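Local coordinates for protein O-phospho-L-seryl-tRNA:Cys-tRNA synthase (Methanocaldococcus jannaschii DSM 2661, PDB 5X6B) that probably converts O-phosphoserine carried on tRNA(Cys) into cysteine, using pyridoxal phosphate covalently held as its cofactor, at residues G179-I184 with K220-P225; A261-L266 with V301-S306; T324-D329 with E400-V405. One frame throughout, in Å; residues are numbered along the deposited sequence.

Interaction 1: G179-I184 with K220-P225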
ATOM      1  N   GLY B 179      -6.100   2.508 -39.372  1.00 76.98           N
ATOM      2  CA  GLY B 179      -5.962   1.122 -39.780  1.00 77.27           C
ATOM      3  C   GLY B 179      -6.805   0.155 -38.965  1.00 75.55           C
ATOM      4  O   GLY B 179      -6.901  -1.027 -39.299  1.00 72.89           O
ATOM      5  N   TYR B 180      -7.413   0.652 -37.892  1.00 71.77           N
ATOM      6  CA  TYR B 180      -8.293  -0.166 -37.068  1.00 72.06           C
ATOM      7  C   TYR B 180      -9.496  -0.637 -37.870  1.00 77.56           C
ATOM      8  O   TYR B 180      -9.958  -1.764 -37.697  1.00 76.27           O
ATOM      9  CB  TYR B 180      -8.759   0.606 -35.829  1.00 77.19           C
ATOM     10  CG  TYR B 180      -7.888   0.394 -34.611  1.00 71.18           C
ATOM     11  CD1 TYR B 180      -8.139  -0.647 -33.727  1.00 77.03           C
ATOM     12  CD2 TYR B 180      -6.817   1.236 -34.345  1.00 78.57           C
ATOM     13  CE1 TYR B 180      -7.345  -0.844 -32.609  1.00 77.57           C
ATOM     14  CE2 TYR B 180      -6.018   1.049 -33.233  1.00 77.75           C
ATOM     15  CZ  TYR B 180      -6.286   0.008 -32.369  1.00 78.18           C
ATOM     16  OH  TYR B 180      -5.487  -0.177 -31.265  1.00 70.17           O
ATOM     17  N   LYS B 181      -9.994   0.228 -38.749  1.00 76.34           N
ATOM     18  CA  LYS B 181     -11.150  -0.109 -39.574  1.00 83.85           C
ATOM     19  C   LYS B 181     -10.864  -1.288 -40.508  1.00 80.34           C
ATOM     20  O   LYS B 181     -11.641  -2.243 -40.563  1.00 70.81           O
ATOM     21  CB  LYS B 181     -11.609   1.107 -40.390  1.00 73.41           C
ATOM     22  CG  LYS B 181     -12.346   0.722 -41.666  1.00 88.27           C
ATOM     23  CD  LYS B 181     -13.361   1.763 -42.113  1.00 89.00           C
ATOM     24  CE  LYS B 181     -14.400   1.125 -43.033  1.00 87.08           C
ATOM     25  NZ  LYS B 181     -15.314   2.112 -43.673  1.00 85.60           N
ATOM     26  N   GLU B 182      -9.747  -1.225 -41.230  1.00 77.85           N
ATOM     27  CA  GLU B 182      -9.417  -2.259 -42.214  1.00 85.91           C
ATOM     28  C   GLU B 182      -9.239  -3.631 -41.576  1.00 83.21           C
ATOM     29  O   GLU B 182      -9.673  -4.637 -42.133  1.00 89.48           O
ATOM     30  CB  GLU B 182      -8.152  -1.893 -42.998  1.00 88.08           C
ATOM     31  CG  GLU B 182      -8.005  -0.409 -43.292  1.00108.80           C
ATOM     32  CD  GLU B 182      -6.654  -0.052 -43.894  1.00113.86           C
ATOM     33  OE1 GLU B 182      -5.831  -0.967 -44.120  1.00117.04           O
ATOM     34  OE2 GLU B 182      -6.417   1.151 -44.138  1.00107.49           O
ATOM     35  N   VAL B 183      -8.612  -3.667 -40.403  1.00 81.01           N
ATOM     36  CA  VAL B 183      -8.395  -4.918 -39.688  1.00 84.31           C
ATOM     37  C   VAL B 183      -9.719  -5.546 -39.256  1.00 83.50           C
ATOM     38  O   VAL B 183      -9.955  -6.739 -39.475  1.00 67.66           O
ATOM     39  CB  VAL B 183      -7.497  -4.705 -38.454  1.00 73.13           C
ATOM     40  CG1 VAL B 183      -7.384  -5.988 -37.648  1.00 75.85           C
ATOM     41  CG2 VAL B 183      -6.119  -4.224 -38.883  1.00 68.83           C
ATOM     42  N   ILE B 184     -10.580  -4.732 -38.653  1.00 72.54           N
ATOM     43  CA  ILE B 184     -11.902  -5.181 -38.232  1.00 76.39           C
ATOM     44  C   ILE B 184     -12.708  -5.743 -39.405  1.00 83.17           C
ATOM     45  O   ILE B 184     -13.244  -6.850 -39.325  1.00 77.98           O
ATOM     46  CB  ILE B 184     -12.695  -4.036 -37.572  1.00 68.10           C
ATOM     47  CG1 ILE B 184     -12.033  -3.626 -36.257  1.00 76.11           C
ATOM     48  CG2 ILE B 184     -14.135  -4.451 -37.323  1.00 73.87           C
ATOM     49  CD1 ILE B 184     -12.570  -2.335 -35.687  1.00 77.45           C
ATOM     50  N   LYS B 220     -17.232   3.208 -32.240  1.00 64.45           N
ATOM     51  CA  LYS B 220     -18.621   3.579 -31.983  1.00 66.44           C
ATOM     52  C   LYS B 220     -19.560   3.109 -33.089  1.00 84.69           C
ATOM     53  O   LYS B 220     -20.536   2.405 -32.829  1.00 91.08           O
ATOM     54  CB  LYS B 220     -18.751   5.095 -31.812  1.00 70.73           C
ATOM     55  CG  LYS B 220     -20.181   5.564 -31.576  1.00 69.38           C
ATOM     56  CD  LYS B 220     -20.258   7.072 -31.394  1.00 85.37           C
ATOM     57  CE  LYS B 220     -21.695   7.531 -31.171  1.00 78.79           C
ATOM     58  NZ  LYS B 220     -21.798   9.009 -30.981  1.00 79.52           N
ATOM     59  N   GLU B 221     -19.260   3.501 -34.323  1.00 82.43           N
ATOM     60  CA  GLU B 221     -20.138   3.193 -35.444  1.00 90.10           C
ATOM     61  C   GLU B 221     -19.950   1.767 -35.942  1.00 89.42           C
ATOM     62  O   GLU B 221     -20.786   1.253 -36.685  1.00 88.80           O
ATOM     63  CB  GLU B 221     -19.916   4.184 -36.588  1.00 87.46           C
ATOM     64  CG  GLU B 221     -20.393   5.594 -36.269  1.00104.91           C
ATOM     65  CD  GLU B 221     -21.865   5.640 -35.893  1.00113.00           C
ATOM     66  OE1 GLU B 221     -22.667   4.913 -36.521  1.00115.38           O
ATOM     67  OE2 GLU B 221     -22.219   6.399 -34.965  1.00102.89           O
ATOM     68  N   LYS B 222     -18.861   1.122 -35.534  1.00 74.07           N
ATOM     69  CA  LYS B 222     -18.664  -0.279 -35.897  1.00 81.58           C
ATOM     70  C   LYS B 222     -19.124  -1.172 -34.747  1.00 83.48           C
ATOM     71  O   LYS B 222     -18.910  -2.383 -34.765  1.00 74.68           O
ATOM     72  CB  LYS B 222     -17.203  -0.571 -36.270  1.00 65.59           C
ATOM     73  CG  LYS B 222     -16.802  -0.210 -37.715  1.00 65.25           C
ATOM     74  CD  LYS B 222     -17.737   0.823 -38.356  1.00 94.56           C
ATOM     75  CE  LYS B 222     -17.548   0.942 -39.865  1.00 87.29           C
ATOM     76  NZ  LYS B 222     -18.545   1.882 -40.459  1.00 79.31           N
ATOM     77  N   GLY B 223     -19.761  -0.552 -33.753  1.00 62.10           N
ATOM     78  CA  GLY B 223     -20.423  -1.258 -32.669  1.00 70.98           C
ATOM     79  C   GLY B 223     -19.602  -2.278 -31.896  1.00 77.74           C
ATOM     80  O   GLY B 223     -20.119  -3.325 -31.502  1.00 81.26           O
ATOM     81  N   ILE B 224     -18.328  -1.976 -31.672  1.00 66.24           N
ATOM     82  CA  ILE B 224     -17.458  -2.874 -30.918  1.00 73.76           C
ATOM     83  C   ILE B 224     -16.899  -2.170 -29.682  1.00 72.30           C
ATOM     84  O   ILE B 224     -16.421  -1.038 -29.775  1.00 78.70           O
ATOM     85  CB  ILE B 224     -16.298  -3.392 -31.790  1.00 77.81           C
ATOM     86  CG1 ILE B 224     -16.840  -4.017 -33.075  1.00 64.16           C
ATOM     87  CG2 ILE B 224     -15.452  -4.406 -31.028  1.00 65.73           C
ATOM     88  CD1 ILE B 224     -15.769  -4.368 -34.080  1.00 77.68           C
ATOM     89  N   PRO B 225     -16.973  -2.833 -28.517  1.00 73.22           N
ATOM     90  CA  PRO B 225     -16.456  -2.291 -27.252  1.00 65.57           C
ATOM     91  C   PRO B 225     -14.998  -1.836 -27.339  1.00 63.74           C
ATOM     92  O   PRO B 225     -14.158  -2.532 -27.921  1.00 49.70           O
ATOM     93  CB  PRO B 225     -16.602  -3.468 -26.286  1.00 78.32           C
ATOM     94  CG  PRO B 225     -17.755  -4.241 -26.825  1.00 75.75           C
ATOM     95  CD  PRO B 225     -17.660  -4.123 -28.320  1.00 62.91           C
TER

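Interaction 2: A261-L266 with V301-S306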
ATOM      1  N   ALA B 261       2.826  -1.286  -5.710  1.00 48.67           N
ATOM      2  CA  ALA B 261       2.344  -2.438  -6.464  1.00 56.43           C
ATOM      3  C   ALA B 261       1.833  -3.523  -5.517  1.00 54.73           C
ATOM      4  O   ALA B 261       2.335  -3.664  -4.405  1.00 60.68           O
ATOM      5  CB  ALA B 261       3.451  -2.988  -7.360  1.00 52.94           C
ATOM      6  N   PRO B 262       0.825  -4.290  -5.952  1.00 64.05           N
ATOM      7  CA  PRO B 262       0.118  -4.105  -7.218  1.00 54.03           C
ATOM      8  C   PRO B 262      -1.273  -3.509  -7.034  1.00 54.21           C
ATOM      9  O   PRO B 262      -2.084  -4.037  -6.272  1.00 55.34           O
ATOM     10  CB  PRO B 262       0.037  -5.527  -7.762  1.00 60.91           C
ATOM     11  CG  PRO B 262      -0.093  -6.376  -6.524  1.00 47.86           C
ATOM     12  CD  PRO B 262       0.558  -5.621  -5.380  1.00 67.27           C
ATOM     13  N   CYS B 263      -1.539  -2.402  -7.719  1.00 59.97           N
ATOM     14  CA  CYS B 263      -2.884  -1.845  -7.746  1.00 48.94           C
ATOM     15  C   CYS B 263      -3.138  -1.148  -9.077  1.00 54.82           C
ATOM     16  O   CYS B 263      -2.215  -0.909  -9.857  1.00 51.82           O
ATOM     17  CB  CYS B 263      -3.108  -0.873  -6.587  1.00 54.18           C
ATOM     18  SG  CYS B 263      -2.317   0.737  -6.767  1.00 61.52           S
ATOM     19  N   GLY B 264      -4.402  -0.830  -9.325  1.00 48.65           N
ATOM     20  CA  GLY B 264      -4.812  -0.255 -10.589  1.00 54.52           C
ATOM     21  C   GLY B 264      -6.287   0.079 -10.556  1.00 58.56           C
ATOM     22  O   GLY B 264      -6.957  -0.131  -9.546  1.00 56.64           O
ATOM     23  N   ILE B 265      -6.795   0.609 -11.661  1.00 54.97           N
ATOM     24  CA  ILE B 265      -8.196   0.998 -11.739  1.00 56.26           C
ATOM     25  C   ILE B 265      -8.802   0.506 -13.041  1.00 59.54           C
ATOM     26  O   ILE B 265      -8.159   0.553 -14.090  1.00 61.83           O
ATOM     27  CB  ILE B 265      -8.365   2.531 -11.633  1.00 57.74           C
ATOM     28  CG1 ILE B 265      -7.939   3.019 -10.253  1.00 47.29           C
ATOM     29  CG2 ILE B 265      -9.810   2.943 -11.883  1.00 53.29           C
ATOM     30  CD1 ILE B 265      -8.795   2.474  -9.136  1.00 55.96           C
ATOM     31  N   LEU B 266     -10.029   0.001 -12.964  1.00 58.72           N
ATOM     32  CA  LEU B 266     -10.811  -0.284 -14.156  1.00 47.43           C
ATOM     33  C   LEU B 266     -12.023   0.628 -14.153  1.00 49.09           C
ATOM     34  O   LEU B 266     -12.876   0.536 -13.273  1.00 48.51           O
ATOM     35  CB  LEU B 266     -11.237  -1.752 -14.210  1.00 46.21           C
ATOM     36  CG  LEU B 266     -12.186  -2.161 -15.345  1.00 57.25           C
ATOM     37  CD1 LEU B 266     -11.589  -1.833 -16.708  1.00 55.15           C
ATOM     38  CD2 LEU B 266     -12.528  -3.643 -15.261  1.00 57.24           C
ATOM     39  N   VAL B 301      -4.477   1.734  -0.271  1.00 60.81           N
ATOM     40  CA  VAL B 301      -4.322   2.793   0.714  1.00 60.97           C
ATOM     41  C   VAL B 301      -3.340   3.853   0.218  1.00 51.03           C
ATOM     42  O   VAL B 301      -3.570   5.048   0.396  1.00 47.77           O
ATOM     43  CB  VAL B 301      -3.853   2.232   2.062  1.00 59.46           C
ATOM     44  CG1 VAL B 301      -3.585   3.362   3.055  1.00 57.99           C
ATOM     45  CG2 VAL B 301      -4.896   1.279   2.607  1.00 60.35           C
ATOM     46  N   THR B 302      -2.255   3.414  -0.412  1.00 41.57           N
ATOM     47  CA  THR B 302      -1.304   4.348  -0.994  1.00 44.60           C
ATOM     48  C   THR B 302      -1.941   5.090  -2.166  1.00 54.06           C
ATOM     49  O   THR B 302      -1.677   6.274  -2.371  1.00 51.32           O
ATOM     50  CB  THR B 302      -0.020   3.644  -1.466  1.00 50.97           C
ATOM     51  OG1 THR B 302      -0.328   2.704  -2.503  1.00 56.32           O
ATOM     52  CG2 THR B 302       0.643   2.923  -0.308  1.00 50.03           C
ATOM     53  N   LEU B 303      -2.793   4.396  -2.918  1.00 57.42           N
ATOM     54  CA  LEU B 303      -3.467   4.990  -4.072  1.00 50.65           C
ATOM     55  C   LEU B 303      -4.396   6.124  -3.639  1.00 52.48           C
ATOM     56  O   LEU B 303      -4.425   7.187  -4.262  1.00 56.92           O
ATOM     57  CB  LEU B 303      -4.250   3.924  -4.843  1.00 62.23           C
ATOM     58  CG  LEU B 303      -4.872   4.317  -6.187  1.00 62.87           C
ATOM     59  CD1 LEU B 303      -3.809   4.779  -7.173  1.00 56.22           C
ATOM     60  CD2 LEU B 303      -5.661   3.154  -6.771  1.00 63.99           C
ATOM     61  N   MET B 304      -5.150   5.896  -2.569  1.00 49.98           N
ATOM     62  CA  MET B 304      -6.009   6.934  -2.001  1.00 58.11           C
ATOM     63  C   MET B 304      -5.189   8.070  -1.384  1.00 56.98           C
ATOM     64  O   MET B 304      -5.585   9.235  -1.430  1.00 54.14           O
ATOM     65  CB  MET B 304      -6.946   6.343  -0.945  1.00 61.81           C
ATOM     66  CG  MET B 304      -8.041   5.442  -1.504  1.00 69.18           C
ATOM     67  SD  MET B 304      -9.192   4.881  -0.225  1.00 73.19           S
ATOM     68  CE  MET B 304      -8.165   3.725   0.676  1.00 69.29           C
ATOM     69  N   ALA B 305      -4.044   7.726  -0.806  1.00 47.24           N
ATOM     70  CA  ALA B 305      -3.191   8.718  -0.156  1.00 63.27           C
ATOM     71  C   ALA B 305      -2.442   9.587  -1.169  1.00 54.80           C
ATOM     72  O   ALA B 305      -2.310  10.794  -0.984  1.00 57.13           O
ATOM     73  CB  ALA B 305      -2.212   8.033   0.778  1.00 50.77           C
ATOM     74  N   SER B 306      -1.953   8.969  -2.241  1.00 51.83           N
ATOM     75  CA  SER B 306      -1.242   9.698  -3.284  1.00 49.09           C
ATOM     76  C   SER B 306      -2.186  10.444  -4.219  1.00 52.16           C
ATOM     77  O   SER B 306      -1.740  11.194  -5.086  1.00 58.02           O
ATOM     78  CB  SER B 306      -0.376   8.747  -4.106  1.00 43.70           C
ATOM     79  OG  SER B 306       0.579   8.102  -3.289  1.00 57.51           O
TER

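Interaction 3: T324-D329 with E400-V405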
ATOM      1  N   THR B 324      11.634  16.472 -19.928  1.00 45.27           N
ATOM      2  CA  THR B 324      11.854  15.416 -20.901  1.00 45.83           C
ATOM      3  C   THR B 324      12.531  15.954 -22.155  1.00 52.88           C
ATOM      4  O   THR B 324      13.546  15.420 -22.611  1.00 51.61           O
ATOM      5  CB  THR B 324      10.524  14.750 -21.292  1.00 57.10           C
ATOM      6  OG1 THR B 324       9.883  14.235 -20.120  1.00 47.67           O
ATOM      7  CG2 THR B 324      10.752  13.629 -22.292  1.00 39.53           C
ATOM      8  N   ARG B 325      11.959  17.017 -22.709  1.00 49.07           N
ATOM      9  CA  ARG B 325      12.469  17.586 -23.948  1.00 48.00           C
ATOM     10  C   ARG B 325      13.838  18.219 -23.751  1.00 53.30           C
ATOM     11  O   ARG B 325      14.652  18.232 -24.673  1.00 49.75           O
ATOM     12  CB  ARG B 325      11.483  18.606 -24.511  1.00 44.72           C
ATOM     13  CG  ARG B 325      10.181  17.966 -24.941  1.00 53.98           C
ATOM     14  CD  ARG B 325       9.214  18.950 -25.555  1.00 55.69           C
ATOM     15  NE  ARG B 325       7.940  18.301 -25.846  1.00 56.40           N
ATOM     16  CZ  ARG B 325       6.872  18.924 -26.331  1.00 75.38           C
ATOM     17  NH1 ARG B 325       6.917  20.224 -26.590  1.00 73.34           N
ATOM     18  NH2 ARG B 325       5.756  18.244 -26.559  1.00 78.43           N
ATOM     19  N   TYR B 326      14.094  18.731 -22.549  1.00 52.67           N
ATOM     20  CA  TYR B 326      15.422  19.228 -22.208  1.00 42.95           C
ATOM     21  C   TYR B 326      16.453  18.113 -22.329  1.00 52.69           C
ATOM     22  O   TYR B 326      17.544  18.320 -22.854  1.00 62.17           O
ATOM     23  CB  TYR B 326      15.447  19.810 -20.794  1.00 60.33           C
ATOM     24  CG  TYR B 326      16.842  20.137 -20.303  1.00 57.02           C
ATOM     25  CD1 TYR B 326      17.482  21.308 -20.691  1.00 55.05           C
ATOM     26  CD2 TYR B 326      17.520  19.270 -19.454  1.00 59.67           C
ATOM     27  CE1 TYR B 326      18.758  21.604 -20.246  1.00 63.90           C
ATOM     28  CE2 TYR B 326      18.795  19.561 -19.005  1.00 68.23           C
ATOM     29  CZ  TYR B 326      19.406  20.728 -19.400  1.00 59.64           C
ATOM     30  OH  TYR B 326      20.672  21.009 -18.952  1.00 54.99           O
ATOM     31  N   VAL B 327      16.095  16.931 -21.841  1.00 56.21           N
ATOM     32  CA  VAL B 327      16.972  15.766 -21.905  1.00 51.33           C
ATOM     33  C   VAL B 327      17.228  15.336 -23.345  1.00 57.05           C
ATOM     34  O   VAL B 327      18.375  15.094 -23.730  1.00 59.51           O
ATOM     35  CB  VAL B 327      16.383  14.576 -21.111  1.00 58.44           C
ATOM     36  CG1 VAL B 327      17.204  13.322 -21.334  1.00 35.42           C
ATOM     37  CG2 VAL B 327      16.304  14.914 -19.623  1.00 52.24           C
ATOM     38  N   VAL B 328      16.161  15.244 -24.138  1.00 58.55           N
ATOM     39  CA  VAL B 328      16.286  14.850 -25.542  1.00 54.10           C
ATOM     40  C   VAL B 328      17.163  15.826 -26.323  1.00 65.88           C
ATOM     41  O   VAL B 328      18.129  15.415 -26.971  1.00 67.45           O
ATOM     42  CB  VAL B 328      14.910  14.746 -26.236  1.00 61.82           C
ATOM     43  CG1 VAL B 328      15.083  14.684 -27.747  1.00 60.60           C
ATOM     44  CG2 VAL B 328      14.151  13.525 -25.736  1.00 47.51           C
ATOM     45  N   ASP B 329      16.833  17.112 -26.249  1.00 56.74           N
ATOM     46  CA  ASP B 329      17.575  18.138 -26.977  1.00 61.19           C
ATOM     47  C   ASP B 329      19.050  18.134 -26.593  1.00 61.30           C
ATOM     48  O   ASP B 329      19.920  18.427 -27.412  1.00 67.38           O
ATOM     49  CB  ASP B 329      16.978  19.527 -26.721  1.00 54.31           C
ATOM     50  CG  ASP B 329      15.569  19.674 -27.271  1.00 75.21           C
ATOM     51  OD1 ASP B 329      15.163  18.851 -28.121  1.00 81.12           O
ATOM     52  OD2 ASP B 329      14.867  20.620 -26.854  1.00 65.92           O
ATOM     53  N   GLU B 400      17.337  20.006 -10.649  1.00 42.54           N
ATOM     54  CA  GLU B 400      18.743  19.813 -10.320  1.00 40.19           C
ATOM     55  C   GLU B 400      19.162  18.381 -10.627  1.00 50.03           C
ATOM     56  O   GLU B 400      20.249  18.136 -11.147  1.00 52.88           O
ATOM     57  CB  GLU B 400      19.002  20.143  -8.854  1.00 40.29           C
ATOM     58  CG  GLU B 400      20.470  20.073  -8.449  1.00 61.96           C
ATOM     59  CD  GLU B 400      20.718  20.617  -7.051  1.00 56.27           C
ATOM     60  OE1 GLU B 400      19.804  21.252  -6.480  1.00 57.10           O
ATOM     61  OE2 GLU B 400      21.828  20.401  -6.522  1.00 84.65           O
ATOM     62  N   GLN B 401      18.283  17.435 -10.316  1.00 50.83           N
ATOM     63  CA  GLN B 401      18.556  16.034 -10.600  1.00 50.30           C
ATOM     64  C   GLN B 401      18.592  15.791 -12.104  1.00 49.48           C
ATOM     65  O   GLN B 401      19.403  15.007 -12.596  1.00 43.69           O
ATOM     66  CB  GLN B 401      17.514  15.143  -9.928  1.00 58.19           C
ATOM     67  CG  GLN B 401      17.618  15.153  -8.419  1.00 56.47           C
ATOM     68  CD  GLN B 401      16.481  14.422  -7.751  1.00 54.94           C
ATOM     69  OE1 GLN B 401      15.314  14.629  -8.082  1.00 55.16           O
ATOM     70  NE2 GLN B 401      16.815  13.554  -6.805  1.00 51.22           N
ATOM     71  N   VAL B 402      17.719  16.479 -12.832  1.00 39.57           N
ATOM     72  CA  VAL B 402      17.708  16.388 -14.284  1.00 42.00           C
ATOM     73  C   VAL B 402      19.046  16.850 -14.876  1.00 51.65           C
ATOM     74  O   VAL B 402      19.632  16.155 -15.710  1.00 49.72           O
ATOM     75  CB  VAL B 402      16.555  17.217 -14.887  1.00 51.32           C
ATOM     76  CG1 VAL B 402      16.590  17.158 -16.407  1.00 33.14           C
ATOM     77  CG2 VAL B 402      15.211  16.724 -14.356  1.00 45.66           C
ATOM     78  N   GLU B 403      19.535  18.012 -14.438  1.00 50.15           N
ATOM     79  CA  GLU B 403      20.833  18.508 -14.903  1.00 49.73           C
ATOM     80  C   GLU B 403      21.949  17.535 -14.548  1.00 51.43           C
ATOM     81  O   GLU B 403      22.841  17.275 -15.359  1.00 53.53           O
ATOM     82  CB  GLU B 403      21.174  19.873 -14.307  1.00 40.92           C
ATOM     83  CG  GLU B 403      20.233  21.018 -14.607  1.00 39.92           C
ATOM     84  CD  GLU B 403      20.789  22.327 -14.068  1.00 59.78           C
ATOM     85  OE1 GLU B 403      22.020  22.527 -14.177  1.00 51.06           O
ATOM     86  OE2 GLU B 403      20.014  23.135 -13.501  1.00 55.55           O
ATOM     87  N   TYR B 404      21.903  17.016 -13.325  1.00 44.99           N
ATOM     88  CA  TYR B 404      22.914  16.075 -12.858  1.00 42.21           C
ATOM     89  C   TYR B 404      23.023  14.878 -13.795  1.00 59.14           C
ATOM     90  O   TYR B 404      24.118  14.526 -14.240  1.00 55.63           O
ATOM     91  CB  TYR B 404      22.595  15.598 -11.443  1.00 40.66           C
ATOM     92  CG  TYR B 404      23.624  14.639 -10.896  1.00 50.86           C
ATOM     93  CD1 TYR B 404      24.747  15.107 -10.230  1.00 44.87           C
ATOM     94  CD2 TYR B 404      23.486  13.266 -11.062  1.00 45.19           C
ATOM     95  CE1 TYR B 404      25.698  14.243  -9.737  1.00 42.30           C
ATOM     96  CE2 TYR B 404      24.433  12.391 -10.576  1.00 46.57           C
ATOM     97  CZ  TYR B 404      25.538  12.885  -9.910  1.00 58.43           C
ATOM     98  OH  TYR B 404      26.490  12.023  -9.417  1.00 57.71           O
ATOM     99  N   VAL B 405      21.878  14.259 -14.083  1.00 45.25           N
ATOM    100  CA  VAL B 405      21.824  13.086 -14.945  1.00 54.76           C
ATOM    101  C   VAL B 405      22.400  13.369 -16.331  1.00 65.23           C
ATOM    102  O   VAL B 405      23.224  12.600 -16.839  1.00 58.75           O
ATOM    103  CB  VAL B 405      20.381  12.579 -15.104  1.00 61.23           C
ATOM    104  CG1 VAL B 405      20.325  11.463 -16.138  1.00 47.00           C
ATOM    105  CG2 VAL B 405      19.828  12.115 -13.760  1.00 50.40           C
TER

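Interaction 1: G179-I184 with K220-P225
Ile184 and Ile224 meet tip to tip and make the apolar centre of this contact. In Ile184, CB is directed at the opposite segment and sends out two branches. The short one, CG2, comes within 3.6 Å of Ile224 CD1. The long one runs through CG1, which stands beside the backbone N (chi1 -66°), and extends to CD1, 4.1 Å from Ile224 CD1. One methyl of Ile224 therefore meets the ends of both Ile184 branches. It gets there because Ile224 is itself stretched out, its CD1 trans to CA (chi2 171°).

On the solvent side of this buried pair, Lys181 and Lys222 run alongside each other, pointing the same way, at the surface. Lys181 CE lies 4.5 Å from Lys222 CE, and the two ammonium nitrogens, Lys181 NZ and Lys222 NZ, are 4.6 Å apart. The backbones stay well separated: Lys181 CA and Lys222 CA, the nearest pair, are 8.4 Å apart.

Segment 220-225 ends helix 212-221 in a Schellman motif. Gly223 is its C-prime residue with positive phi, and the turn sends Ile224 inward while Lys222 stays outside. The chain then enters strand 226-229, completing a beta-alpha-beta connection from the neighbouring parallel strand 194-200. Ile184 and Ile224 both also pack on Ile197 of that strand, and Tyr180 OH is hydrogen-bonded to Leu198 O, so helix 179-188 is seated on the same part of the sheet.

No hydrogen bond spans the two segments. Their cohesion is thus chiefly hydrophobic, carried by the isoleucines, whereas the like-charged lysines would probably repel mildly, softened by solvent at their exposed ends.

Interaction 2: A261-L266 with V301-S306
Leu303 pushes one methyl, CD2, between Cys263 and Ile265, two residues whose side chains emerge on the same side of the extended chain. Its CD2 lies 4.1 Å from Cys263 SG and 4.0 Å from Ile265 CD1, with the leucine and isoleucine side chains crossing obliquely. Leu303 CG is anti to the backbone N (chi1 -172°), which carries CD2 away from the helix and over to the strand. Cys263 SG also faces Leu303 CB, at 4.2 Å.

Around this cluster the contact thins rather than opening to water, since all four touching residues are buried. Gly264 contributes just a carbonyl oxygen, its O being 4.5 Å from Leu303 CD2, and the side chain of Thr302 stays farther off. Other partners complete the surroundings: Thr302 OG1 is hydrogen-bonded to Ser260 N, Leu303 also packs on Phe103, and Met304 touches Leu47 of the second subunit.

Helix 298-305 thus packs against the start of strand 264-268, which runs antiparallel to both its neighbours in the seven-stranded mixed sheet. A sheet with one such reversed strand is the hallmark of the large domain of fold type I pyridoxal phosphate enzymes.

Interaction 3: T324-D329 with E400-V405
Tyr326 overlaps Val402 with one flank of its ring: CD2 is 3.8 Å and CE2 4.2 Å from Val402 CG1. The methyl comes at the ring obliquely, and the tyrosine and valine side chains lie alongside, pointing opposite ways. Val402 CG1 stands anti to its own backbone nitrogen (chi1 178°), which brings this one methyl, rather than CG2, against the facing helix. The same CG1 also meets Val327, whose CG2 is 3.9 Å away. Here the side chains cross at a slant, and Val402 CG1 touches two consecutive residues of the opposing helix turn.

The two helical segments run almost in the same direction, 16° apart, with axes 10.6 Å from each other at closest approach. Helices 317-331 and 399-415 are neighbours in the C-terminal part of the chain, where an antiparallel three-stranded sheet (337-338, 349-352, 389-392) fits the small domain of a fold type I enzyme. Val327 reaches down to Ile349 of that sheet, and the helix pairing continues one turn on, where Val406 touches both Tyr326 and Val327.

Toward the surface the packing becomes sparse. Tyr326 extends its hydroxyl past Val402 to Glu403, where Tyr326 OH lies 4.4 Å from Glu403 CG, a loose approach to the aliphatic part of the glutamate, with no hydrogen bond. On another face of helix 399-415, the chain of a different protein takes hold: Glu400 OE1 forms a salt bridge to a basic side chain of that other protein, and Gln401 NE2 is hydrogen-bonded to its backbone.

In the fold
The three contacts follow one another along the chain without touching. Interactions 1 and 2 both adjoin the seven-stranded sheet, in separate regions of it, with centres 32 Å apart and nearest atoms about 11 Å apart. Interaction 3 lies in the C-terminal part, its centre 29 Å from that of interaction 2 and 40 Å from that of interaction 1. Interaction 2 lies closest to the cofactor in sequence: Lys255, which carries pyridoxal phosphate, precedes segment 261-266, and His254 packs on Ala261. It is also nearest to the bound nucleic acid, about 19 Å between nearest atoms, against about 30 Å for interaction 1 and 44 Å for interaction 3.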